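Local coordinates for insecticidal protein (Brevibacillus laterosporus, PDB 7ML9) that is active against the western corn rootworm and probably kills by inserting a beta-barrel pore into membranes, as related epsilon-toxin-like proteins do, at residues A[133-138]-A[180-185]; A[211-216]-A[277-282]. All blocks are in the same frame, centred on the assembly; numbering follows the deposited sequence.

Interaction 1 of 2, residues A[133-138]-A[180-185]; sequences TYTEST and TKTKQV
Residues 133-138 and 180-185 run antiparallel, their short axes 4.6 Å apart at closest approach and 160° between directions, with Tyr134, Glu136 and Thr138 forming hydrogen-bonded pairs with Val185, Lys183 and Lys181. Each pair shares two N-H to O bonds, that from Val185 N to Tyr134 O being 2.8 Å, whereas Glu136 N reaches Lys183 O along a more bent path, with 130° at the hydrogen. CA-H groups of the intervening residues add weaker contacts, as between Thr182 CA and Glu136 O at 3.2 Å.

The sheet face bearing Thr135, Ser137, Thr182 and Gln184 is polar. Thr135 and Gln184 run alongside each other, and Gln184 bends at chi2 (82°), which turns its amide back toward the neighbouring strand. NE2 then donates to Thr135 OG1 over 3.0 Å, with the acceptor close to the amide plane, while Thr135 CG2 packs on Thr182 CB. Further along, the CG2 methyl of Thr182 meets Ser137 OG at 3.6 Å.

On the face of Glu136 and Val185, the extended Glu136 chain lies nearly perpendicular to the Val185 side chain and passes over both its methyls, OE2 coming 3.6 Å from CG2. This carboxylate is held from outside the pair, OE2 taking a salt bridge from Arg314 and a hydrogen bond from Tyr187 OH, which should stabilise its charge. Lys183 NZ stays 6.2 Å from Glu136 OE1, too far for a salt bridge.

Strand 303-323 continues the sheet beyond 180-185, and strand 266-289 beyond 133-138. Regular antiparallel pairing of long, Ser- and Thr-rich strands is characteristic of the elongated beta-fold of the aerolysin and epsilon-toxin-like pore formers.

Interaction 2 of 2, residues A[211-216]-A[277-282]; sequences GSISGE and SNYGTD
Gly211 and Tyr279 meet face-on at the close-packed end of this antiparallel pairing, where the glycine carbonyl oxygen lies 3.6 Å above the centre of the tyrosine ring. Tyr279 CG sits between its own backbone N and carbonyl carbon (chi1 40°), a torsion that folds the ring back over the neighbouring strand. The same glycine oxygen accepts the N-H of Tyr279, and Gly211 N donates to Tyr279 O over a nearly straight 2.8 Å bond. With no side chain at Gly211, the ring can lie directly against the peptide, CE1 reaching Gly211 C at 3.7 Å. Methyls approach the ring in its plane: Thr281 CG2 and Ile213 CG2, the latter 4.0 Å from CE2. Ile213 CG2 also packs against Ser277 CB at 3.7 Å, beside the second pair of backbone bonds, Ile213 N to Ser277 O and Ser277 N to Ile213 O, each 2.9 Å. Phe158 and Ile160 of strand 153-160 cover this buried face.

The other face is looser and only partly shielded from solvent. Ser212 and Asn278 form a non-hydrogen-bonded pair whose CB atoms stand 4.4 Å apart. Ser212 CB rests 3.4 Å from Ser277 O, while the Asn278 amide turns from 211-216 to strand 130-147. The pairing of the two segments ends at Ile213; past it, strand 201-229 pairs with earlier residues of 266-289, Gly215 bonding to Phe275 through the backbone, and on its other side Ser214 bonds to Thr100.

Four backbone bonds and an aromatic ring laid on a glycine peptide thus hold a short paired run of two long strands, and the apolar groups gathered on one face imply that this side of the sheet is turned inward.

Both interactions belong to one mixed sheet, their centres 11 Å apart, and they are joined through strands 130-147 and 266-289, which are themselves neighbours. The junction is polar: Tyr134 OH lies 2.9 Å from Asn278 ND2, and Thr138 OG1 3.0 Å from Ser277 OG, both probable hydrogen bonds. Packing supplements them where Tyr134 CE2 meets Tyr279 CA. Interaction 1 is a surface contact, paired along nearly its whole length, with hydroxyl, amide and charged groups. Interaction 2 is shorter and partly buried, resting on a ring, a glycine and an isoleucine. The Tyr187 hydroxyl, already engaged in interaction 1, also accepts the N-H of Gly280.

Interaction 1 of 2, residues A[133-138]-A[180-185]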
ATOM      1  N   THR A 133     -21.732 -17.665  -0.440  1.00 16.72           N
ATOM      2  CA  THR A 133     -20.674 -17.707   0.565  1.00 17.76           C
ATOM      3  C   THR A 133     -19.370 -17.393  -0.150  1.00 16.87           C
ATOM      4  O   THR A 133     -18.912 -18.161  -1.000  1.00 20.87           O
ATOM      5  CB  THR A 133     -20.627 -19.057   1.270  1.00 26.22           C
ATOM      6  OG1 THR A 133     -21.848 -19.220   2.007  1.00 19.51           O
ATOM      7  CG2 THR A 133     -19.429 -19.106   2.245  1.00 17.63           C
ATOM      8  N   TYR A 134     -18.794 -16.252   0.183  1.00 22.54           N
ATOM      9  CA  TYR A 134     -17.720 -15.679  -0.608  1.00 23.65           C
ATOM     10  C   TYR A 134     -16.514 -15.416   0.283  1.00 17.83           C
ATOM     11  O   TYR A 134     -16.668 -15.003   1.433  1.00 21.82           O
ATOM     12  CB  TYR A 134     -18.188 -14.375  -1.256  1.00 22.07           C
ATOM     13  CG  TYR A 134     -17.260 -13.849  -2.317  1.00 21.82           C
ATOM     14  CD1 TYR A 134     -17.254 -14.394  -3.593  1.00 22.40           C
ATOM     15  CD2 TYR A 134     -16.373 -12.807  -2.039  1.00 27.31           C
ATOM     16  CE1 TYR A 134     -16.400 -13.914  -4.582  1.00 30.44           C
ATOM     17  CE2 TYR A 134     -15.519 -12.322  -3.011  1.00 27.38           C
ATOM     18  CZ  TYR A 134     -15.526 -12.880  -4.282  1.00 29.18           C
ATOM     19  OH  TYR A 134     -14.671 -12.394  -5.258  1.00 27.06           O
ATOM     20  N   THR A 135     -15.323 -15.637  -0.259  1.00 23.09           N
ATOM     21  CA  THR A 135     -14.081 -15.321   0.445  1.00 26.86           C
ATOM     22  C   THR A 135     -13.511 -14.025  -0.120  1.00 18.93           C
ATOM     23  O   THR A 135     -12.951 -14.012  -1.218  1.00 21.88           O
ATOM     24  CB  THR A 135     -13.079 -16.458   0.320  1.00 26.82           C
ATOM     25  OG1 THR A 135     -13.637 -17.650   0.889  1.00 25.84           O
ATOM     26  CG2 THR A 135     -11.768 -16.093   1.051  1.00 30.71           C
ATOM     27  N   GLU A 136     -13.678 -12.941   0.633  1.00 21.40           N
ATOM     28  CA  GLU A 136     -12.967 -11.700   0.370  1.00 21.81           C
ATOM     29  C   GLU A 136     -11.507 -11.859   0.777  1.00 29.61           C
ATOM     30  O   GLU A 136     -11.184 -12.494   1.791  1.00 22.22           O
ATOM     31  CB  GLU A 136     -13.597 -10.541   1.142  1.00 20.73           C
ATOM     32  CG  GLU A 136     -15.078 -10.302   0.868  1.00 24.69           C
ATOM     33  CD  GLU A 136     -15.661  -9.272   1.798  1.00 29.65           C
ATOM     34  OE1 GLU A 136     -14.962  -8.877   2.760  1.00 33.40           O
ATOM     35  OE2 GLU A 136     -16.815  -8.852   1.587  1.00 30.38           O
ATOM     36  N   SER A 137     -10.623 -11.290  -0.026  1.00 25.80           N
ATOM     37  CA  SER A 137      -9.191 -11.382   0.190  1.00 24.77           C
ATOM     38  C   SER A 137      -8.580 -10.004   0.001  1.00 31.45           C
ATOM     39  O   SER A 137      -8.956  -9.279  -0.922  1.00 24.06           O
ATOM     40  CB  SER A 137      -8.543 -12.375  -0.783  1.00 21.50           C
ATOM     41  OG  SER A 137      -7.289 -12.812  -0.306  1.00 40.01           O
ATOM     42  N   THR A 138      -7.656  -9.643   0.888  1.00 27.03           N
ATOM     43  CA  THR A 138      -6.816  -8.461   0.717  1.00 27.83           C
ATOM     44  C   THR A 138      -5.374  -8.888   0.915  1.00 30.81           C
ATOM     45  O   THR A 138      -5.056  -9.526   1.923  1.00 30.78           O
ATOM     46  CB  THR A 138      -7.160  -7.366   1.719  1.00 31.60           C
ATOM     47  OG1 THR A 138      -8.514  -6.943   1.535  1.00 32.06           O
ATOM     48  CG2 THR A 138      -6.220  -6.172   1.531  1.00 30.09           C
ATOM     49  N   THR A 180      -1.501 -11.504   3.662  1.00 44.01           N
ATOM     50  CA  THR A 180      -2.790 -11.875   3.082  1.00 39.32           C
ATOM     51  C   THR A 180      -3.802 -12.059   4.202  1.00 41.53           C
ATOM     52  O   THR A 180      -3.547 -12.791   5.160  1.00 44.98           O
ATOM     53  CB  THR A 180      -2.710 -13.156   2.236  1.00 41.04           C
ATOM     54  OG1 THR A 180      -1.884 -12.935   1.090  1.00 42.67           O
ATOM     55  CG2 THR A 180      -4.109 -13.565   1.748  1.00 39.53           C
ATOM     56  N   LYS A 181      -4.937 -11.377   4.090  1.00 27.95           N
ATOM     57  CA  LYS A 181      -6.039 -11.436   5.046  0.54 34.05           C
ATOM     58  C   LYS A 181      -7.288 -11.892   4.302  1.00 37.54           C
ATOM     59  O   LYS A 181      -7.591 -11.343   3.236  1.00 29.15           O
ATOM     60  CB  LYS A 181      -6.303 -10.059   5.661  0.54 34.57           C
ATOM     61  CG  LYS A 181      -5.638  -9.730   6.988  0.54 43.20           C
ATOM     62  CD  LYS A 181      -6.284  -8.453   7.547  0.54 40.05           C
ATOM     63  CE  LYS A 181      -5.703  -7.998   8.880  0.54 48.48           C
ATOM     64  NZ  LYS A 181      -4.389  -7.297   8.737  0.54 46.44           N
ATOM     65  N   THR A 182      -8.012 -12.880   4.836  1.00 31.87           N
ATOM     66  CA  THR A 182      -9.241 -13.351   4.200  1.00 32.39           C
ATOM     67  C   THR A 182     -10.391 -13.310   5.188  1.00 36.49           C
ATOM     68  O   THR A 182     -10.209 -13.551   6.384  1.00 32.55           O
ATOM     69  CB  THR A 182      -9.119 -14.777   3.642  1.00 31.61           C
ATOM     70  OG1 THR A 182      -8.779 -15.682   4.699  1.00 34.99           O
ATOM     71  CG2 THR A 182      -8.073 -14.849   2.549  1.00 27.79           C
ATOM     72  N   LYS A 183     -11.572 -12.986   4.674  1.00 29.35           N
ATOM     73  CA  LYS A 183     -12.819 -13.094   5.413  1.00 31.22           C
ATOM     74  C   LYS A 183     -13.792 -13.900   4.568  1.00 36.86           C
ATOM     75  O   LYS A 183     -14.002 -13.583   3.392  1.00 27.78           O
ATOM     76  CB  LYS A 183     -13.446 -11.734   5.727  1.00 28.59           C
ATOM     77  CG  LYS A 183     -12.547 -10.681   6.319  1.00 36.29           C
ATOM     78  CD  LYS A 183     -13.376  -9.452   6.642  1.00 43.88           C
ATOM     79  CE  LYS A 183     -12.513  -8.206   6.740  1.00 48.70           C
ATOM     80  NZ  LYS A 183     -11.666  -8.238   7.959  1.00 48.22           N
ATOM     81  N   GLN A 184     -14.372 -14.946   5.146  1.00 30.75           N
ATOM     82  CA  GLN A 184     -15.571 -15.513   4.555  1.00 27.64           C
ATOM     83  C   GLN A 184     -16.747 -14.644   4.960  1.00 26.42           C
ATOM     84  O   GLN A 184     -16.860 -14.226   6.117  1.00 26.34           O
ATOM     85  CB  GLN A 184     -15.789 -16.959   4.992  1.00 32.20           C
ATOM     86  CG  GLN A 184     -15.001 -17.939   4.162  1.00 35.01           C
ATOM     87  CD  GLN A 184     -13.569 -18.033   4.635  1.00 36.16           C
ATOM     88  OE1 GLN A 184     -13.303 -17.945   5.830  1.00 43.09           O
ATOM     89  NE2 GLN A 184     -12.642 -18.195   3.702  1.00 30.45           N
ATOM     90  N   VAL A 185     -17.603 -14.330   3.992  1.00 24.91           N
ATOM     91  CA  VAL A 185     -18.775 -13.518   4.264  1.00 23.40           C
ATOM     92  C   VAL A 185     -19.970 -14.192   3.605  1.00 21.51           C
ATOM     93  O   VAL A 185     -19.834 -15.017   2.701  1.00 23.31           O
ATOM     94  CB  VAL A 185     -18.626 -12.062   3.755  1.00 25.22           C
ATOM     95  CG1 VAL A 185     -17.445 -11.364   4.429  1.00 30.57           C
ATOM     96  CG2 VAL A 185     -18.462 -12.043   2.227  1.00 26.25           C
TER

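Interaction 2 of 2, residues A[211-216]-A[277-282]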
ATOM      1  N   GLY A 211     -15.933  -7.866  -7.905  1.00 24.94           N
ATOM      2  CA  GLY A 211     -14.970  -6.875  -8.338  1.00 26.76           C
ATOM      3  C   GLY A 211     -13.625  -7.102  -7.675  1.00 32.31           C
ATOM      4  O   GLY A 211     -13.504  -7.793  -6.656  1.00 20.83           O
ATOM      5  N   SER A 212     -12.605  -6.506  -8.281  1.00 28.99           N
ATOM      6  CA  SER A 212     -11.278  -6.517  -7.696  1.00 24.79           C
ATOM      7  C   SER A 212     -10.666  -5.132  -7.855  1.00 33.45           C
ATOM      8  O   SER A 212     -11.126  -4.299  -8.644  1.00 24.26           O
ATOM      9  CB  SER A 212     -10.377  -7.598  -8.312  1.00 25.19           C
ATOM     10  OG  SER A 212     -10.341  -7.510  -9.722  1.00 36.50           O
ATOM     11  N   ILE A 213      -9.649  -4.883  -7.046  1.00 24.15           N
ATOM     12  CA  ILE A 213      -8.931  -3.619  -7.057  1.00 23.76           C
ATOM     13  C   ILE A 213      -7.463  -3.936  -6.815  1.00 29.01           C
ATOM     14  O   ILE A 213      -7.128  -4.906  -6.129  1.00 25.04           O
ATOM     15  CB  ILE A 213      -9.508  -2.651  -6.005  1.00 23.17           C
ATOM     16  CG1 ILE A 213      -8.933  -1.248  -6.168  1.00 29.16           C
ATOM     17  CG2 ILE A 213      -9.281  -3.170  -4.587  1.00 26.98           C
ATOM     18  CD1 ILE A 213      -9.660  -0.216  -5.324  1.00 31.09           C
ATOM     19  N   SER A 214      -6.579  -3.143  -7.424  1.00 24.93           N
ATOM     20  CA  SER A 214      -5.159  -3.241  -7.114  1.00 23.23           C
ATOM     21  C   SER A 214      -4.549  -1.854  -7.227  1.00 23.99           C
ATOM     22  O   SER A 214      -5.073  -0.981  -7.932  1.00 21.78           O
ATOM     23  CB  SER A 214      -4.433  -4.227  -8.027  1.00 19.91           C
ATOM     24  OG  SER A 214      -4.532  -3.830  -9.376  1.00 30.39           O
ATOM     25  N   GLY A 215      -3.458  -1.650  -6.511  1.00 19.85           N
ATOM     26  CA  GLY A 215      -2.847  -0.345  -6.535  1.00 22.49           C
ATOM     27  C   GLY A 215      -1.519  -0.327  -5.826  1.00 21.09           C
ATOM     28  O   GLY A 215      -0.890  -1.364  -5.611  1.00 17.62           O
ATOM     29  N   GLU A 216      -1.119   0.878  -5.460  1.00 23.92           N
ATOM     30  CA  GLU A 216       0.196   1.146  -4.911  1.00 25.96           C
ATOM     31  C   GLU A 216       0.039   1.937  -3.630  1.00 23.63           C
ATOM     32  O   GLU A 216      -0.922   2.692  -3.454  1.00 24.56           O
ATOM     33  CB  GLU A 216       1.057   1.938  -5.890  1.00 30.33           C
ATOM     34  CG  GLU A 216       1.260   1.269  -7.222  1.00 36.41           C
ATOM     35  CD  GLU A 216       2.617   0.622  -7.331  1.00 42.54           C
ATOM     36  OE1 GLU A 216       3.367   0.662  -6.324  1.00 48.26           O
ATOM     37  OE2 GLU A 216       2.940   0.086  -8.419  1.00 46.01           O
ATOM     38  N   SER A 277      -7.324  -6.594  -3.778  1.00 22.10           N
ATOM     39  CA  SER A 277      -8.467  -6.972  -2.959  1.00 18.64           C
ATOM     40  C   SER A 277      -9.594  -7.429  -3.877  1.00 24.42           C
ATOM     41  O   SER A 277      -9.708  -6.957  -5.010  1.00 22.17           O
ATOM     42  CB  SER A 277      -8.909  -5.803  -2.086  1.00 23.39           C
ATOM     43  OG  SER A 277      -9.789  -6.208  -1.065  1.00 31.49           O
ATOM     44  N   ASN A 278     -10.409  -8.371  -3.393  1.00 23.03           N
ATOM     45  CA  ASN A 278     -11.562  -8.833  -4.163  1.00 19.90           C
ATOM     46  C   ASN A 278     -12.779  -8.975  -3.255  1.00 28.52           C
ATOM     47  O   ASN A 278     -12.665  -9.174  -2.039  1.00 24.85           O
ATOM     48  CB  ASN A 278     -11.282 -10.148  -4.871  1.00 26.39           C
ATOM     49  CG  ASN A 278     -11.158 -11.302  -3.899  1.00 38.04           C
ATOM     50  OD1 ASN A 278     -10.081 -11.529  -3.344  1.00 30.86           O
ATOM     51  ND2 ASN A 278     -12.256 -12.027  -3.674  1.00 32.27           N
ATOM     52  N   TYR A 279     -13.957  -8.864  -3.863  1.00 21.50           N
ATOM     53  CA  TYR A 279     -15.178  -8.685  -3.093  1.00 22.29           C
ATOM     54  C   TYR A 279     -16.364  -8.864  -4.035  1.00 25.27           C
ATOM     55  O   TYR A 279     -16.234  -8.726  -5.255  1.00 25.73           O
ATOM     56  CB  TYR A 279     -15.219  -7.303  -2.423  1.00 24.01           C
ATOM     57  CG  TYR A 279     -14.676  -6.207  -3.323  1.00 30.72           C
ATOM     58  CD1 TYR A 279     -15.456  -5.668  -4.348  1.00 30.41           C
ATOM     59  CD2 TYR A 279     -13.378  -5.725  -3.169  1.00 26.82           C
ATOM     60  CE1 TYR A 279     -14.961  -4.678  -5.193  1.00 34.34           C
ATOM     61  CE2 TYR A 279     -12.872  -4.740  -4.012  1.00 31.68           C
ATOM     62  CZ  TYR A 279     -13.667  -4.218  -5.019  1.00 37.66           C
ATOM     63  OH  TYR A 279     -13.169  -3.233  -5.850  1.00 37.99           O
ATOM     64  N   GLY A 280     -17.517  -9.193  -3.456  1.00 28.80           N
ATOM     65  CA  GLY A 280     -18.754  -9.089  -4.203  1.00 25.74           C
ATOM     66  C   GLY A 280     -19.209  -7.644  -4.291  1.00 27.19           C
ATOM     67  O   GLY A 280     -18.943  -6.825  -3.410  1.00 30.78           O
ATOM     68  N   THR A 281     -19.897  -7.323  -5.385  1.00 26.43           N
ATOM     69  CA  THR A 281     -20.406  -5.974  -5.612  1.00 29.57           C
ATOM     70  C   THR A 281     -21.919  -5.871  -5.470  1.00 29.65           C
ATOM     71  O   THR A 281     -22.413  -5.038  -4.695  1.00 29.42           O
ATOM     72  CB  THR A 281     -19.954  -5.477  -6.997  1.00 29.22           C
ATOM     73  OG1 THR A 281     -20.248  -6.452  -8.004  1.00 28.78           O
ATOM     74  CG2 THR A 281     -18.433  -5.250  -6.991  1.00 31.63           C
ATOM     75  N   ASP A 282     -22.679  -6.706  -6.180  1.00 27.81           N
ATOM     76  CA  ASP A 282     -24.130  -6.716  -6.040  1.00 29.38           C
ATOM     77  C   ASP A 282     -24.655  -8.002  -6.670  1.00 26.78           C
ATOM     78  O   ASP A 282     -23.889  -8.819  -7.183  1.00 22.09           O
ATOM     79  CB  ASP A 282     -24.765  -5.457  -6.661  1.00 28.81           C
ATOM     80  CG  ASP A 282     -24.631  -5.389  -8.193  1.00 34.57           C
ATOM     81  OD1 ASP A 282     -24.128  -6.327  -8.857  1.00 36.98           O
ATOM     82  OD2 ASP A 282     -25.055  -4.353  -8.748  1.00 49.48           O
TER